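Local atomic coordinates of tryptophanyl-tRNA synthetase (Cryptosporidium parvum Iowa II, PDB entry 3HV0), a protein that probably joins L-tryptophan to its cognate tRNA at the expense of ATP, through the catalytic part of a class I aminoacyl-tRNA synthetase. Residues L110-D116 against T152-L158; Y160-L164 against S209-I213; D167-E172 against A199-A203; C222-I228 against P249-S254. All blocks are in the same frame, centred on the assembly; numbering follows the deposited sequence.

Contact 1 (L110-D116 against T152-L158); sequences LVIQLTD and TFIFTNL. With TRP (tryptophan), chain C.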
# COMPACT_ATOMS: atom_id res chain seq x y z
N LEU A 110 9.63 0.72 21.96
CA LEU A 110 10.35 0.65 20.68
C LEU A 110 9.51 -0.08 19.66
O LEU A 110 8.76 -0.98 19.99
CB LEU A 110 11.70 -0.08 20.85
CG LEU A 110 12.45 -0.62 19.62
CD1 LEU A 110 13.02 0.51 18.81
CD2 LEU A 110 13.55 -1.57 20.08
N VAL A 111 9.70 0.31 18.40
CA VAL A 111 8.92 -0.16 17.27
C VAL A 111 9.92 -0.47 16.14
O VAL A 111 10.76 0.37 15.88
CB VAL A 111 7.93 0.98 16.88
CG1 VAL A 111 7.95 1.27 15.39
CG2 VAL A 111 6.51 0.69 17.43
N ILE A 112 9.90 -1.67 15.55
CA ILE A 112 10.91 -2.12 14.58
C ILE A 112 10.27 -2.70 13.28
O ILE A 112 9.51 -3.66 13.33
CB ILE A 112 11.81 -3.19 15.20
CG1 ILE A 112 12.45 -2.70 16.52
CG2 ILE A 112 12.91 -3.57 14.26
CD1 ILE A 112 13.37 -3.71 17.20
N GLN A 113 10.62 -2.14 12.11
CA GLN A 113 9.99 -2.50 10.84
C GLN A 113 10.89 -3.38 9.96
O GLN A 113 12.00 -2.99 9.58
CB GLN A 113 9.63 -1.22 10.06
CG GLN A 113 9.05 -1.48 8.67
CD GLN A 113 8.79 -0.19 7.87
OE1 GLN A 113 9.68 0.63 7.71
NE2 GLN A 113 7.57 -0.03 7.38
N LEU A 114 10.43 -4.58 9.66
CA LEU A 114 11.16 -5.40 8.72
C LEU A 114 10.55 -5.20 7.33
O LEU A 114 9.41 -5.54 7.10
CB LEU A 114 11.16 -6.85 9.18
CG LEU A 114 12.18 -6.96 10.33
CD1 LEU A 114 11.59 -7.57 11.60
CD2 LEU A 114 13.42 -7.67 9.83
N THR A 115 11.32 -4.61 6.43
CA THR A 115 10.78 -4.15 5.16
C THR A 115 10.81 -5.22 4.08
O THR A 115 11.46 -5.03 3.04
CB THR A 115 11.49 -2.85 4.66
OG1 THR A 115 12.85 -3.12 4.27
CG2 THR A 115 11.50 -1.84 5.74
N ASP A 116 10.08 -6.31 4.27
CA ASP A 116 10.07 -7.37 3.22
C ASP A 116 9.49 -6.89 1.87
O ASP A 116 9.87 -7.42 0.84
CB ASP A 116 9.37 -8.65 3.67
CG ASP A 116 8.15 -8.39 4.51
OD1 ASP A 116 7.20 -7.76 4.05
OD2 ASP A 116 8.11 -8.79 5.66
N THR A 152 8.92 -3.64 23.38
CA THR A 152 9.31 -3.70 21.98
C THR A 152 8.25 -4.36 21.12
O THR A 152 7.79 -5.45 21.45
CB THR A 152 10.61 -4.51 21.78
OG1 THR A 152 11.62 -3.99 22.64
CG2 THR A 152 11.09 -4.45 20.32
N PHE A 153 7.93 -3.72 19.99
CA PHE A 153 7.00 -4.25 19.01
C PHE A 153 7.70 -4.38 17.66
O PHE A 153 8.11 -3.39 17.07
CB PHE A 153 5.74 -3.38 18.91
CG PHE A 153 4.84 -3.75 17.76
CD1 PHE A 153 4.35 -5.03 17.65
CD2 PHE A 153 4.53 -2.84 16.77
CE1 PHE A 153 3.56 -5.40 16.57
CE2 PHE A 153 3.71 -3.20 15.69
CZ PHE A 153 3.23 -4.48 15.61
N ILE A 154 7.84 -5.61 17.18
CA ILE A 154 8.51 -5.87 15.91
C ILE A 154 7.44 -6.35 14.93
O ILE A 154 6.46 -6.99 15.34
CB ILE A 154 9.61 -6.94 16.07
CG1 ILE A 154 10.48 -6.60 17.30
CG2 ILE A 154 10.44 -7.07 14.76
CD1 ILE A 154 11.71 -7.52 17.52
N PHE A 155 7.62 -6.03 13.64
CA PHE A 155 6.65 -6.39 12.64
C PHE A 155 7.22 -6.34 11.22
O PHE A 155 8.15 -5.57 10.92
CB PHE A 155 5.44 -5.43 12.72
CG PHE A 155 5.77 -3.99 12.40
CD1 PHE A 155 6.18 -3.12 13.39
CD2 PHE A 155 5.66 -3.52 11.09
CE1 PHE A 155 6.48 -1.81 13.09
CE2 PHE A 155 5.97 -2.22 10.78
CZ PHE A 155 6.38 -1.36 11.79
N THR A 156 6.64 -7.15 10.34
CA THR A 156 6.95 -7.06 8.92
C THR A 156 5.89 -6.23 8.21
O THR A 156 4.73 -6.23 8.61
CB THR A 156 7.00 -8.45 8.23
OG1 THR A 156 5.67 -8.90 7.91
CG2 THR A 156 7.76 -9.47 9.09
N ASN A 157 6.28 -5.54 7.15
CA ASN A 157 5.32 -4.76 6.39
C ASN A 157 4.21 -5.64 5.80
O ASN A 157 3.07 -5.23 5.74
CB ASN A 157 6.01 -3.94 5.31
CG ASN A 157 6.69 -2.71 5.84
OD1 ASN A 157 6.37 -2.24 6.92
ND2 ASN A 157 7.64 -2.20 5.08
N LEU A 158 4.53 -6.85 5.37
CA LEU A 158 3.48 -7.70 4.81
C LEU A 158 2.39 -8.01 5.84
O LEU A 158 1.24 -8.29 5.49
CB LEU A 158 4.05 -8.98 4.18
CG LEU A 158 4.62 -8.83 2.75
CD1 LEU A 158 4.71 -10.18 2.03
CD2 LEU A 158 3.79 -7.94 1.90
N TRP C . 15.00 0.41 4.46
CA TRP C . 15.94 0.25 5.61
C TRP C . 17.16 -0.56 5.18
O TRP C . 17.10 -1.27 4.16
CB TRP C . 15.26 -0.41 6.82
CG TRP C . 14.49 0.55 7.69
CD1 TRP C . 13.12 0.70 7.76
CD2 TRP C . 15.03 1.49 8.63
NE1 TRP C . 12.80 1.66 8.68
CE2 TRP C . 13.94 2.18 9.22
CE3 TRP C . 16.32 1.82 9.04
CZ2 TRP C . 14.11 3.17 10.18
CZ3 TRP C . 16.49 2.81 9.99
CH2 TRP C . 15.38 3.48 10.54
OXT TRP C . 18.20 -0.47 5.84
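Strands 110-114 and 152-156 run parallel, their axes 4.7 Å apart at closest approach, and backbone bonds alternate between them from Phe153 N to Leu110 O at one end to Asn157 N on Leu114 O at the other. This is one edge of the Rossmann-type sheet of a class I synthetase, 152-156 being the edge strand on this side. Leu110, Ile112 and Leu114 share one face with Thr152, Ile154 and Thr156. There Ile112 and Ile154 lie side by side and point the same way, Ile112 CD1 reaching Thr152 CG2 at 3.9 Å. The other face carries Val111, Gln113, Phe153 and Phe155. With chi1 at 64° the Phe155 ring leans across onto the neighbouring strand, setting one face against Gln113 CA, 4.1 Å from the ring centroid in a CH-pi contact, while Val111 CG1 meets the ring edge. Gln113 stretches out past the ring, and its NE2 donates to Asn157 OD1 at 2.6 Å, in the carbonyl plane and on a lone pair; the two amides stand almost perpendicular (86°). NE2 also bonds Val200 O and OE1 bonds Tyr78 OH, so the amide is gripped from several directions beside the bound tryptophan, whose NE1 lies 3.4 Å from Gln113 OE1. Farther along, Asp116 OD1 accepts Leu158 N at 3.1 Å through its syn lone pair, at the start of helix 157-174. Helices 93-106 and 128-143 cover the Ile112 face, helix 192-202 packs against Gln113 and Asn157, and strand 76-81 flanks 110-114 on its other edge.

Contact 2 (Y160-L164 against S209-I213); sequences YIAEL and SFPHI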
# COMPACT_ATOMS: atom_id res chain seq x y z
N TYR A 160 1.69 -6.02 8.79
CA TYR A 160 1.19 -4.85 9.52
C TYR A 160 0.76 -3.73 8.59
O TYR A 160 0.43 -2.64 9.06
CB TYR A 160 2.28 -4.34 10.47
CG TYR A 160 1.81 -3.36 11.53
CD1 TYR A 160 0.96 -3.75 12.54
CD2 TYR A 160 2.27 -2.05 11.54
CE1 TYR A 160 0.54 -2.86 13.52
CE2 TYR A 160 1.85 -1.15 12.49
CZ TYR A 160 0.99 -1.56 13.49
OH TYR A 160 0.58 -0.67 14.45
N ILE A 161 0.74 -4.00 7.29
CA ILE A 161 0.48 -2.99 6.29
C ILE A 161 -0.85 -2.25 6.49
O ILE A 161 -0.94 -1.04 6.29
CB ILE A 161 0.56 -3.58 4.83
CG1 ILE A 161 0.40 -2.47 3.80
CG2 ILE A 161 -0.47 -4.67 4.60
CD1 ILE A 161 1.51 -1.46 3.85
N ALA A 162 -1.89 -2.98 6.90
CA ALA A 162 -3.21 -2.42 7.08
C ALA A 162 -3.24 -1.39 8.16
O ALA A 162 -3.91 -0.38 8.04
CB ALA A 162 -4.21 -3.52 7.40
N GLU A 163 -2.53 -1.65 9.26
CA GLU A 163 -2.40 -0.64 10.32
C GLU A 163 -1.64 0.60 9.82
O GLU A 163 -1.93 1.70 10.25
CB GLU A 163 -1.74 -1.23 11.55
CG GLU A 163 -2.57 -2.31 12.24
CD GLU A 163 -3.74 -1.77 13.04
OE1 GLU A 163 -3.73 -0.58 13.42
OE2 GLU A 163 -4.68 -2.56 13.31
N LEU A 164 -0.67 0.43 8.93
CA LEU A 164 0.07 1.59 8.38
C LEU A 164 -0.67 2.31 7.23
O LEU A 164 -0.40 3.49 6.95
CB LEU A 164 1.46 1.15 7.87
CG LEU A 164 2.41 0.59 8.95
CD1 LEU A 164 3.70 0.10 8.32
CD2 LEU A 164 2.69 1.62 10.04
N SER A 209 0.26 5.70 13.76
CA SER A 209 0.42 4.39 13.08
C SER A 209 0.47 3.18 14.01
O SER A 209 0.61 2.05 13.54
CB SER A 209 1.64 4.41 12.20
OG SER A 209 1.40 5.26 11.10
N PHE A 210 0.36 3.43 15.32
CA PHE A 210 0.34 2.36 16.32
C PHE A 210 -0.78 2.62 17.31
O PHE A 210 -0.52 2.94 18.47
CB PHE A 210 1.70 2.25 17.04
CG PHE A 210 2.84 1.95 16.14
CD1 PHE A 210 3.09 0.64 15.74
CD2 PHE A 210 3.64 2.96 15.64
CE1 PHE A 210 4.14 0.35 14.88
CE2 PHE A 210 4.69 2.67 14.78
CZ PHE A 210 4.94 1.36 14.40
N PRO A 211 -2.04 2.50 16.86
CA PRO A 211 -3.18 2.70 17.75
C PRO A 211 -3.19 1.79 18.99
O PRO A 211 -3.64 2.21 20.05
CB PRO A 211 -4.39 2.43 16.84
CG PRO A 211 -3.86 1.64 15.71
CD PRO A 211 -2.47 2.09 15.51
N HIS A 212 -2.67 0.56 18.86
CA HIS A 212 -2.74 -0.43 19.94
C HIS A 212 -1.65 -0.27 21.01
O HIS A 212 -1.62 -1.06 21.95
CB HIS A 212 -2.72 -1.87 19.42
CG HIS A 212 -3.70 -2.14 18.33
ND1 HIS A 212 -5.02 -1.78 18.40
CD2 HIS A 212 -3.54 -2.74 17.12
CE1 HIS A 212 -5.64 -2.13 17.28
NE2 HIS A 212 -4.76 -2.72 16.49
N ILE A 213 -0.77 0.72 20.88
CA ILE A 213 0.05 1.15 22.03
C ILE A 213 -0.22 2.58 22.48
O ILE A 213 -0.28 2.85 23.68
CB ILE A 213 1.58 0.97 21.83
CG1 ILE A 213 1.96 0.79 20.37
CG2 ILE A 213 2.05 -0.23 22.56
CD1 ILE A 213 3.37 0.26 20.20
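Tyr160 and Phe210 bring their rings together nearly parallel, with planes 18° apart, but slid so far that they barely overlap, the centroids being 5.5 Å from each other. The contact joins the first turns of helix 157-174, which follows the edge strand of the Rossmann-type sheet, to the loop and short helix 211-214. Tyr160 CE2 and Phe210 CE1 approach to 3.6 Å, while the long axes of the two side chains cross at about a right angle. With CG anti to the backbone N (chi1 -165°), the tyrosine extends across to the loop and sets its hydroxyl on Ser209 O at 2.9 Å, as donor, in the carbonyl plane and on a lone pair. This bond ties the helix to the backbone just before Phe210. One face of the Tyr160 ring is covered near its rim by CB of Glu163, one turn on. The Glu163 chain bends at its second torsion and brings its carboxylate to Pro211 and His212, with OE1 3.2 Å from Pro211 CG. Deeper in, Leu164 CD2 touches Ser209 CB at 3.7 Å; the Ser209 hydroxyl itself bonds Ala203 O and Asp167, the latter at a very short distance in the model. Phe153 and Phe155 extend the aromatic cluster round Tyr160, and on the far side of this helix Ile161 packs on Ala162 of the second subunit. At the solvent-facing rim the His212 ring and the Glu163 carboxylate are turned 61° against each other, and His212 NE2 donates to Glu163 OE2 at 3.2 Å from above the carboxylate plane.

Contact 3 (D167-E172 against A199-A203); sequences DILRIE and AVQAA. With TRP (tryptophan), chain C.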
# COMPACT_ATOMS: atom_id res chain seq x y z
N ASP A 167 -1.92 6.13 7.34
CA ASP A 167 -0.87 7.15 7.34
C ASP A 167 -0.05 7.09 6.07
O ASP A 167 0.45 8.10 5.63
CB ASP A 167 0.04 6.98 8.55
CG ASP A 167 -0.59 7.49 9.84
OD1 ASP A 167 -1.58 8.26 9.77
OD2 ASP A 167 -0.07 7.15 10.94
N ILE A 168 0.09 5.92 5.46
CA ILE A 168 0.75 5.83 4.16
C ILE A 168 0.00 6.70 3.17
O ILE A 168 0.59 7.52 2.47
CB ILE A 168 0.83 4.38 3.63
CG1 ILE A 168 1.78 3.54 4.50
CG2 ILE A 168 1.27 4.36 2.14
CD1 ILE A 168 1.61 2.04 4.36
N LEU A 169 -1.31 6.53 3.14
CA LEU A 169 -2.18 7.28 2.22
C LEU A 169 -2.14 8.80 2.46
O LEU A 169 -2.15 9.59 1.51
CB LEU A 169 -3.62 6.74 2.33
CG LEU A 169 -3.87 5.38 1.68
CD1 LEU A 169 -5.24 4.83 2.09
CD2 LEU A 169 -3.75 5.45 0.14
N ARG A 170 -2.10 9.20 3.73
CA ARG A 170 -2.03 10.61 4.12
C ARG A 170 -0.71 11.27 3.75
O ARG A 170 -0.67 12.43 3.35
CB ARG A 170 -2.23 10.74 5.63
CG ARG A 170 -3.66 10.56 6.07
CD ARG A 170 -3.75 10.42 7.58
NE ARG A 170 -5.11 10.09 8.03
CZ ARG A 170 -5.43 9.10 8.86
NH1 ARG A 170 -4.51 8.32 9.39
NH2 ARG A 170 -6.70 8.89 9.19
N ILE A 171 0.38 10.54 3.88
CA ILE A 171 1.69 11.01 3.41
C ILE A 171 1.72 11.10 1.87
O ILE A 171 2.24 12.04 1.31
CB ILE A 171 2.81 10.07 3.86
CG1 ILE A 171 2.95 10.09 5.39
CG2 ILE A 171 4.14 10.47 3.20
CD1 ILE A 171 3.67 8.88 5.94
N GLU A 172 1.16 10.11 1.20
CA GLU A 172 1.22 10.04 -0.27
C GLU A 172 0.47 11.18 -0.93
O GLU A 172 0.93 11.72 -1.93
CB GLU A 172 0.72 8.69 -0.76
CG GLU A 172 1.74 7.63 -0.51
CD GLU A 172 1.31 6.24 -0.90
OE1 GLU A 172 0.14 6.02 -1.28
OE2 GLU A 172 2.19 5.35 -0.81
N ALA A 199 6.68 6.23 1.65
CA ALA A 199 5.59 6.47 2.62
C ALA A 199 5.47 5.31 3.62
O ALA A 199 5.19 5.51 4.79
CB ALA A 199 4.28 6.69 1.94
N VAL A 200 5.70 4.09 3.14
CA VAL A 200 5.67 2.90 4.01
C VAL A 200 6.72 2.98 5.10
O VAL A 200 6.45 2.62 6.25
CB VAL A 200 5.83 1.60 3.22
CG1 VAL A 200 5.73 0.38 4.13
CG2 VAL A 200 4.77 1.52 2.14
N GLN A 201 7.90 3.47 4.77
CA GLN A 201 8.96 3.63 5.76
C GLN A 201 8.77 4.84 6.64
O GLN A 201 9.22 4.85 7.77
CB GLN A 201 10.31 3.75 5.11
CG GLN A 201 11.43 3.83 6.11
CD GLN A 201 12.71 3.25 5.64
OE1 GLN A 201 13.76 3.69 6.05
NE2 GLN A 201 12.64 2.27 4.78
N ALA A 202 8.17 5.89 6.09
CA ALA A 202 7.88 7.09 6.84
C ALA A 202 6.85 6.83 7.95
O ALA A 202 7.03 7.27 9.07
CB ALA A 202 7.39 8.17 5.92
N ALA A 203 5.80 6.08 7.62
CA ALA A 203 4.59 5.98 8.44
C ALA A 203 4.78 5.59 9.92
O ALA A 203 4.02 6.05 10.78
CB ALA A 203 3.56 5.05 7.76
N TRP C . 15.00 0.41 4.46
CA TRP C . 15.94 0.25 5.61
C TRP C . 17.16 -0.56 5.18
O TRP C . 17.10 -1.27 4.16
CB TRP C . 15.26 -0.41 6.82
CG TRP C . 14.49 0.55 7.69
CD1 TRP C . 13.12 0.70 7.76
CD2 TRP C . 15.03 1.49 8.63
NE1 TRP C . 12.80 1.66 8.68
CE2 TRP C . 13.94 2.18 9.22
CE3 TRP C . 16.32 1.82 9.04
CZ2 TRP C . 14.11 3.17 10.18
CZ3 TRP C . 16.49 2.81 9.99
CH2 TRP C . 15.38 3.48 10.54
OXT TRP C . 18.20 -0.47 5.84
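Ile168 and Ile171 both hold CG1 anti to the carbonyl carbon (chi1 -68° and -65°) and run on nearly extended, which carries their CD1 methyls to two flanks of the small-residue surface formed by Ala199, Ala202 and Ala203. The contact is a helix-helix packing of 167-172, within helix 157-174, against the C-terminal end of helix 192-202. Alanines on the second helix let the backbones come close: Ile168 CA and Ala199 CA are 5.1 Å apart. Ala199 CB sits in a pocket of Ile168, Ile171 and Glu172, meeting Ile168 CG2 at 3.8 Å and the aliphatic Glu172 CG at 3.7 Å. Ile171 CD1 settles on Ala202 CB at 3.8 Å, whereas Ile168 CD1 meets Val200 CG2 at 3.9 Å. At the end of the interface Ala203 CB rests on Ile168 CG1 and on the CB of Asp167. The Asp167 carboxylate turns to polar partners: OD2 bonds Ser208 OG, and OD1 bonds Tyr246. Gln201, on the opposite side of its helix from the isoleucines, lines the tryptophan pocket, so this packing backs a wall of the ligand site. Leu169, Arg170 and Glu172 reach the second subunit. Arg170 NH1 also closes a salt bridge within its own helix, meeting Asp167 OD1 at 3.0 Å almost in the guanidinium plane.

Contact 4 (C222-I228 against P249-S254); sequences CLVPHAI and PSSIHS. With TRP (tryptophan), chain C.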
# COMPACT_ATOMS: atom_id res chain seq x y z
N CYS A 222 8.50 10.82 18.33
CA CYS A 222 9.20 9.63 17.88
C CYS A 222 10.65 9.98 17.66
O CYS A 222 10.95 11.05 17.13
CB CYS A 222 8.61 9.14 16.57
SG CYS A 222 9.68 7.94 15.73
N LEU A 223 11.55 9.09 18.07
CA LEU A 223 12.99 9.25 17.81
C LEU A 223 13.45 8.10 16.97
O LEU A 223 13.20 6.96 17.33
CB LEU A 223 13.82 9.27 19.10
CG LEU A 223 15.33 9.35 18.88
CD1 LEU A 223 15.71 10.58 18.10
CD2 LEU A 223 16.11 9.36 20.17
N VAL A 224 14.16 8.42 15.89
CA VAL A 224 14.52 7.44 14.87
C VAL A 224 16.03 7.35 14.70
O VAL A 224 16.65 8.23 14.07
CB VAL A 224 13.92 7.85 13.55
CG1 VAL A 224 14.19 6.75 12.43
CG2 VAL A 224 12.43 8.15 13.74
N PRO A 225 16.65 6.31 15.30
CA PRO A 225 18.05 5.93 15.04
C PRO A 225 18.22 5.32 13.66
O PRO A 225 17.48 4.41 13.29
CB PRO A 225 18.32 4.87 16.10
CG PRO A 225 17.41 5.20 17.21
CD PRO A 225 16.16 5.69 16.54
N HIS A 226 19.18 5.80 12.89
CA HIS A 226 19.42 5.20 11.57
C HIS A 226 20.81 5.47 11.01
O HIS A 226 21.48 6.43 11.38
CB HIS A 226 18.32 5.63 10.57
CG HIS A 226 18.23 7.11 10.34
ND1 HIS A 226 19.03 7.76 9.42
CD2 HIS A 226 17.39 8.05 10.83
CE1 HIS A 226 18.71 9.05 9.40
NE2 HIS A 226 17.71 9.25 10.24
N ALA A 227 21.27 4.61 10.12
CA ALA A 227 22.47 4.90 9.35
C ALA A 227 22.18 6.16 8.56
O ALA A 227 21.03 6.40 8.16
CB ALA A 227 22.80 3.75 8.42
N ILE A 228 23.19 6.99 8.37
CA ILE A 228 22.99 8.30 7.76
C ILE A 228 22.35 8.19 6.38
O ILE A 228 21.70 9.12 5.93
CB ILE A 228 24.29 9.11 7.66
CG1 ILE A 228 24.01 10.53 7.18
CG2 ILE A 228 25.28 8.44 6.68
CD1 ILE A 228 22.72 11.10 7.72
N PRO A 249 9.20 13.75 13.46
CA PRO A 249 10.05 12.80 14.18
C PRO A 249 11.48 13.31 14.26
O PRO A 249 11.96 14.01 13.37
CB PRO A 249 9.98 11.56 13.31
CG PRO A 249 9.83 12.08 11.96
CD PRO A 249 8.96 13.30 12.08
N SER A 250 12.14 13.01 15.36
CA SER A 250 13.55 13.32 15.54
C SER A 250 14.40 12.12 15.11
O SER A 250 13.92 11.00 15.11
CB SER A 250 13.83 13.60 17.00
OG SER A 250 12.93 14.59 17.43
N SER A 251 15.67 12.37 14.82
CA SER A 251 16.55 11.30 14.46
C SER A 251 17.95 11.51 14.99
O SER A 251 18.35 12.61 15.27
CB SER A 251 16.56 11.11 12.93
OG SER A 251 16.60 12.33 12.24
N ILE A 252 18.66 10.40 15.16
CA ILE A 252 20.06 10.37 15.52
C ILE A 252 20.75 9.36 14.60
O ILE A 252 20.29 8.23 14.46
CB ILE A 252 20.24 10.02 17.03
CG1 ILE A 252 21.70 10.14 17.44
CG2 ILE A 252 19.69 8.65 17.34
CD1 ILE A 252 21.85 10.54 18.95
N HIS A 253 21.85 9.77 13.95
CA HIS A 253 22.34 9.10 12.76
C HIS A 253 23.73 8.54 12.95
O HIS A 253 24.59 9.22 13.48
CB HIS A 253 22.44 10.07 11.58
CG HIS A 253 21.30 11.02 11.45
ND1 HIS A 253 21.47 12.34 11.09
CD2 HIS A 253 19.97 10.84 11.62
CE1 HIS A 253 20.30 12.93 11.04
NE2 HIS A 253 19.36 12.05 11.35
N SER A 254 23.96 7.33 12.43
CA SER A 254 25.26 6.67 12.54
C SER A 254 26.05 6.57 11.24
O SER A 254 25.48 6.56 10.14
CB SER A 254 25.13 5.28 13.15
OG SER A 254 24.37 4.43 12.33
N TRP C . 15.00 0.41 4.46
CA TRP C . 15.94 0.25 5.61
C TRP C . 17.16 -0.56 5.18
O TRP C . 17.10 -1.27 4.16
CB TRP C . 15.26 -0.41 6.82
CG TRP C . 14.49 0.55 7.69
CD1 TRP C . 13.12 0.70 7.76
CD2 TRP C . 15.03 1.49 8.63
NE1 TRP C . 12.80 1.66 8.68
CE2 TRP C . 13.94 2.18 9.22
CE3 TRP C . 16.32 1.82 9.04
CZ2 TRP C . 14.11 3.17 10.18
CZ3 TRP C . 16.49 2.81 9.99
CH2 TRP C . 15.38 3.48 10.54
OXT TRP C . 18.20 -0.47 5.84
O HOH W 1 16.82 11.58 9.77
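Pro225 CG packs on Ile252 CG2 at 4.1 Å on one face of two parallel strands, with Leu223 CD1 filling in beside them against Ser250 CB at 3.7 Å. Strands 222-227 and 250-254, joined through helix 231-240, form a beta-alpha-beta crossover of the Rossmann-type fold. Six backbone bonds zip them together, from Ser250 N on Cys222 O to Ile228 N on Ser254 O. The opposite face bears Val224, His226, Ser251 and His253. Val224 CG1, His226 CB and Pro225 O border the benzene end of the bound tryptophan, His226 CB standing 3.4 Å from its CZ3. His226 folds its ring back toward the neighbouring strand (chi1 61°), side by side with His253; the planes are 36° apart and the centroids 4.4 Å. Phe234 of the crossover helix meets the His226 ring as well, and Ile228 CD1 lies 3.8 Å from His253 ND1. Both His226 nitrogens have partners: NE2 and Ser251 OG meet one water, at short distances in the model, and ND1 donates nearly straight (169°) to Ala227 O at 2.7 Å, the oxygen lying in the ring plane.

Overall arrangement
Contacts 1 and 4 are parallel strand pairs of one sheet, separated by strand 76-81, and their centres lie 16 Å apart with the bound tryptophan between them: Gln113 and Thr115 flank its pyrrole side, Val224, Pro225 and His226 its benzene side. Contact 3 adds Gln201, and touches contact 1 where Val200 CG1 lies 3.4 Å from Asn157 ND2. Helix 157-174 threads contacts 1, 2 and 3 in succession. Contact 2 closes the loop that encloses contact 3, packs on it through Ile161 CD1, 3.5 Å from Ile168 CD1, and meets contact 1 where Phe210 CE1 packs 3.6 Å from Phe155 CE1. Contacts 1, 2 and 3 also reach the second subunit.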